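Local coordinates for protein C-type lectin domain family 4, member a4 (Mus musculus, PDB 3VYK) that binds calcium and recognises bisected N-glycans through its C-type lectin domain, probably as an inhibitory receptor of dendritic cells, at residues A[18-24]-A[117-122]. Sequence-based numbering, arbitrary orientation.
Sequences LNDSKAS and CKDEHN. With NAG (2-acetamido-2-deoxy-beta-D-glucopyranose), chain B; NAG (2-acetamido-2-deoxy-beta-D-glucopyranose), chain C.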
ATOM      1  N   LEU A  18       0.062  -8.409   5.436  1.00 20.81           N
ATOM      2  CA  LEU A  18       1.252  -9.249   5.466  1.00 21.93           C
ATOM      3  C   LEU A  18       2.147  -8.791   6.614  1.00 21.94           C
ATOM      4  O   LEU A  18       3.001  -7.909   6.444  1.00 20.64           O
ATOM      5  CB  LEU A  18       1.974  -9.184   4.114  1.00 23.36           C
ATOM      6  CG  LEU A  18       2.687 -10.435   3.609  1.00 25.32           C
ATOM      7  CD1 LEU A  18       3.003 -10.299   2.129  1.00 25.73           C
ATOM      8  CD2 LEU A  18       3.950 -10.698   4.414  1.00 26.41           C
ATOM      9  N   ASN A  19       1.916  -9.395   7.780  1.00 22.72           N
ATOM     10  CA  ASN A  19       2.553  -9.035   9.045  0.50 22.50           C
ATOM     11  C   ASN A  19       3.676  -9.987   9.466  1.00 24.11           C
ATOM     12  O   ASN A  19       4.485  -9.630  10.321  1.00 23.97           O
ATOM     13  CB  ASN A  19       1.515  -9.034  10.179  0.50 21.84           C
ATOM     14  CG  ASN A  19       0.713  -7.748  10.262  0.50 21.32           C
ATOM     15  OD1 ASN A  19      -0.447  -7.767  10.676  0.50 21.48           O
ATOM     16  ND2 ASN A  19       1.329  -6.626   9.900  0.50 20.23           N
ATOM     17  N   ASP A  20       3.710 -11.189   8.895  1.00 26.36           N
ATOM     18  CA  ASP A  20       4.563 -12.266   9.437  1.00 28.72           C
ATOM     19  C   ASP A  20       6.040 -12.141   9.055  1.00 28.99           C
ATOM     20  O   ASP A  20       6.906 -12.812   9.633  1.00 29.94           O
ATOM     21  CB  ASP A  20       3.995 -13.662   9.107  1.00 30.62           C
ATOM     22  CG  ASP A  20       4.295 -14.124   7.679  1.00 32.89           C
ATOM     23  OD1 ASP A  20       4.976 -13.411   6.905  1.00 34.70           O
ATOM     24  OD2 ASP A  20       3.843 -15.237   7.328  1.00 34.93           O
ATOM     25  N   SER A  21       6.316 -11.274   8.085  1.00 27.49           N
ATOM     26  CA  SER A  21       7.674 -11.039   7.608  1.00 26.43           C
ATOM     27  C   SER A  21       7.749  -9.714   6.859  1.00 26.14           C
ATOM     28  O   SER A  21       6.718  -9.130   6.504  1.00 24.16           O
ATOM     29  CB  SER A  21       8.134 -12.185   6.699  1.00 28.03           C
ATOM     30  OG  SER A  21       7.230 -12.388   5.629  1.00 28.63           O
ATOM     31  N   LYS A  22       8.974  -9.246   6.641  1.00 25.48           N
ATOM     32  CA  LYS A  22       9.226  -8.041   5.856  1.00 24.42           C
ATOM     33  C   LYS A  22       9.968  -8.397   4.577  1.00 24.09           C
ATOM     34  O   LYS A  22      10.656  -9.422   4.499  1.00 24.82           O
ATOM     35  CB  LYS A  22      10.021  -7.017   6.663  1.00 25.07           C
ATOM     36  CG  LYS A  22       9.305  -6.484   7.892  1.00 27.20           C
ATOM     37  CD  LYS A  22      10.191  -5.505   8.641  1.00 28.89           C
ATOM     38  CE  LYS A  22       9.566  -5.091   9.960  1.00 30.80           C
ATOM     39  NZ  LYS A  22      10.536  -4.322  10.786  1.00 33.31           N
ATOM     40  N   ALA A  23       9.815  -7.548   3.567  1.00 21.46           N
ATOM     41  CA  ALA A  23      10.413  -7.784   2.264  1.00 20.42           C
ATOM     42  C   ALA A  23      10.478  -6.468   1.515  1.00 19.53           C
ATOM     43  O   ALA A  23       9.740  -5.526   1.841  1.00 18.23           O
ATOM     44  CB  ALA A  23       9.590  -8.796   1.478  1.00 21.20           C
ATOM     45  N   SER A  24      11.355  -6.407   0.517  1.00 18.75           N
ATOM     46  CA  SER A  24      11.397  -5.284  -0.421  1.00 18.89           C
ATOM     47  C   SER A  24      10.079  -5.139  -1.186  1.00 18.40           C
ATOM     48  O   SER A  24       9.208  -6.012  -1.129  1.00 18.28           O
ATOM     49  CB  SER A  24      12.528  -5.487  -1.426  1.00 19.33           C
ATOM     50  OG  SER A  24      12.189  -6.524  -2.339  1.00 20.16           O
ATOM     51  N   CYS A 117      12.489   1.459  -2.512  1.00 13.64           N
ATOM     52  CA  CYS A 117      11.881   0.173  -2.824  0.75 13.89           C
ATOM     53  C   CYS A 117      12.616  -1.002  -2.181  1.00 14.87           C
ATOM     54  O   CYS A 117      11.997  -2.010  -1.862  1.00 15.23           O
ATOM     55  CB  CYS A 117      11.783  -0.011  -4.346  0.75 13.38           C
ATOM     56  SG  CYS A 117      10.794   1.279  -5.147  0.75 12.84           S
ATOM     57  N   LYS A 118      13.924  -0.842  -1.969  1.00 16.53           N
ATOM     58  CA  LYS A 118      14.730  -1.930  -1.431  1.00 18.11           C
ATOM     59  C   LYS A 118      14.571  -2.096   0.081  1.00 18.03           C
ATOM     60  O   LYS A 118      14.961  -3.124   0.629  1.00 19.16           O
ATOM     61  CB  LYS A 118      16.214  -1.747  -1.795  1.00 19.71           C
ATOM     62  CG  LYS A 118      16.865  -0.516  -1.187  1.00 21.87           C
ATOM     63  CD  LYS A 118      18.387  -0.536  -1.320  1.00 25.34           C
ATOM     64  CE  LYS A 118      18.841  -0.431  -2.769  1.00 27.14           C
ATOM     65  NZ  LYS A 118      20.313  -0.230  -2.847  1.00 30.08           N
ATOM     66  N   ASP A 119      13.995  -1.106   0.760  1.00 17.73           N
ATOM     67  CA  ASP A 119      13.862  -1.180   2.219  0.50 17.36           C
ATOM     68  C   ASP A 119      12.768  -2.166   2.578  1.00 18.56           C
ATOM     69  O   ASP A 119      11.682  -2.124   2.008  1.00 19.46           O
ATOM     70  CB  ASP A 119      13.559   0.189   2.840  1.00 18.08           C
ATOM     71  CG  ASP A 119      14.776   1.104   2.899  1.00 18.47           C
ATOM     72  OD1 ASP A 119      15.843   0.752   2.347  1.00 20.28           O
ATOM     73  OD2 ASP A 119      14.653   2.205   3.476  1.00 18.91           O
ATOM     74  N   GLU A 120      13.045  -3.064   3.514  1.00 18.47           N
ATOM     75  CA  GLU A 120      12.120  -4.158   3.797  1.00 19.90           C
ATOM     76  C   GLU A 120      11.015  -3.742   4.753  1.00 18.54           C
ATOM     77  O   GLU A 120      11.279  -3.214   5.833  1.00 18.35           O
ATOM     78  CB  GLU A 120      12.874  -5.380   4.334  1.00 22.34           C
ATOM     79  CG  GLU A 120      13.770  -6.028   3.293  1.00 25.54           C
ATOM     80  CD  GLU A 120      14.546  -7.216   3.829  1.00 28.53           C
ATOM     81  OE1 GLU A 120      14.873  -7.236   5.036  1.00 30.97           O
ATOM     82  OE2 GLU A 120      14.833  -8.132   3.026  1.00 31.05           O
ATOM     83  N   HIS A 121       9.772  -3.974   4.330  1.00 17.75           N
ATOM     84  CA  HIS A 121       8.604  -3.615   5.126  1.00 17.42           C
ATOM     85  C   HIS A 121       7.537  -4.654   5.036  1.00 16.18           C
ATOM     86  O   HIS A 121       7.617  -5.595   4.242  1.00 16.98           O
ATOM     87  CB  HIS A 121       8.050  -2.261   4.670  1.00 17.72           C
ATOM     88  CG  HIS A 121       8.897  -1.104   5.107  1.00 17.86           C
ATOM     89  ND1 HIS A 121       9.996  -0.712   4.427  1.00 18.31           N
ATOM     90  CD2 HIS A 121       8.807  -0.283   6.219  1.00 19.00           C
ATOM     91  CE1 HIS A 121      10.566   0.317   5.073  1.00 18.27           C
ATOM     92  NE2 HIS A 121       9.842   0.579   6.162  1.00 19.08           N
ATOM     93  N   ASN A 122       6.511  -4.476   5.858  1.00 16.62           N
ATOM     94  CA  ASN A 122       5.282  -5.241   5.709  1.00 16.79           C
ATOM     95  C   ASN A 122       4.513  -4.726   4.493  1.00 16.15           C
ATOM     96  O   ASN A 122       4.993  -3.840   3.791  1.00 15.54           O
ATOM     97  CB  ASN A 122       4.497  -5.156   7.007  1.00 18.06           C
ATOM     98  CG  ASN A 122       5.276  -5.752   8.164  1.00 19.14           C
ATOM     99  OD1 ASN A 122       5.456  -6.971   8.234  1.00 21.41           O
ATOM    100  ND2 ASN A 122       5.814  -4.898   9.017  1.00 20.67           N
TER
HETATM  101  C1  NAG B   3      11.333   6.554   6.823  1.00 15.21           C
HETATM  102  C2  NAG B   3      10.114   6.223   7.698  1.00 16.32           C
HETATM  103  C3  NAG B   3      10.205   4.812   8.279  1.00 17.46           C
HETATM  104  C4  NAG B   3      10.550   3.798   7.187  1.00 17.41           C
HETATM  105  C5  NAG B   3      11.751   4.257   6.352  1.00 16.36           C
HETATM  106  C6  NAG B   3      12.000   3.366   5.143  1.00 16.13           C
HETATM  107  C7  NAG B   3       9.133   8.274   8.616  1.00 17.19           C
HETATM  108  C8  NAG B   3       9.203   9.311   9.693  1.00 17.73           C
HETATM  109  N2  NAG B   3      10.014   7.277   8.694  1.00 17.08           N
HETATM  110  O3  NAG B   3       8.956   4.472   8.851  1.00 19.66           O
HETATM  111  O4  NAG B   3      10.821   2.542   7.757  1.00 18.12           O
HETATM  112  O5  NAG B   3      11.502   5.551   5.835  1.00 15.34           O
HETATM  113  O6  NAG B   3      12.806   2.250   5.457  1.00 17.15           O
HETATM  114  O7  NAG B   3       8.301   8.366   7.703  1.00 17.24           O
HETATM  115  C1  NAG C   6      16.311   6.943   7.041  1.00 18.17           C
HETATM  116  C2  NAG C   6      16.416   5.604   7.762  1.00 18.97           C
HETATM  117  C3  NAG C   6      16.835   4.512   6.781  1.00 18.34           C
HETATM  118  C4  NAG C   6      15.959   4.510   5.523  1.00 17.70           C
HETATM  119  C5  NAG C   6      15.849   5.929   4.969  1.00 16.81           C
HETATM  120  C6  NAG C   6      14.888   6.007   3.785  1.00 16.35           C
HETATM  121  C7  NAG C   6      17.041   5.841  10.125  1.00 21.74           C
HETATM  122  C8  NAG C   6      18.187   5.920  11.095  1.00 22.88           C
HETATM  123  N2  NAG C   6      17.391   5.692   8.844  1.00 20.77           N
HETATM  124  O3  NAG C   6      16.741   3.270   7.439  1.00 19.69           O
HETATM  125  O4  NAG C   6      16.535   3.651   4.562  1.00 18.43           O
HETATM  126  O5  NAG C   6      15.397   6.842   5.961  1.00 17.17           O
HETATM  127  O6  NAG C   6      15.054   7.237   3.114  1.00 16.25           O
HETATM  128  O7  NAG C   6      15.882   5.927  10.535  1.00 23.44           O
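K22 and E120 each hold CG anti to their own carbonyl carbon (chi1 -64° and -68°). This lays the two stems side by side where E120 leads into strand 121-128. K22 CB lies 4.0 Å from E120 CB, and K22 CD packs against the carbonyl oxygen of E120. CG of E120 rests near the backbone N of S24, whose own N-H bonds to E27. The backbones meet as an antiparallel hydrogen-bonded pair, A23 with H121, which ties the start of strand 121-128 to strand 21-23. A23 N donates to H121 O at 3.0 Å, and H121 N returns a bond to A23 O at 2.9 Å. A CA-H...O contact from K22 CA also reaches H121 O. The side chains of A23 and H121 diverge: A23 packs on helix 25-34, while H121 meets F62 edge-to-face. At the ring edge, in its plane, H121 NE2 shares a hydrogen bond of 2.7 Å with O4 of NAG (chain B). The other nitrogen, ND1, makes a weak bond of 3.3 Å to D119 O, which helps set the ring rotation. D119 OD2 accepts from O6 of NAG (chain B) at 2.7 Å and from O4 of NAG (chain C) at 2.6 Å. One carboxylate oxygen thus joins two GlcNAc residues. Taking two sugar hydroxyls as acceptor is consistent with an ionised carboxylate, and H121 NE2 adds this contact's third direct bond to the glycan.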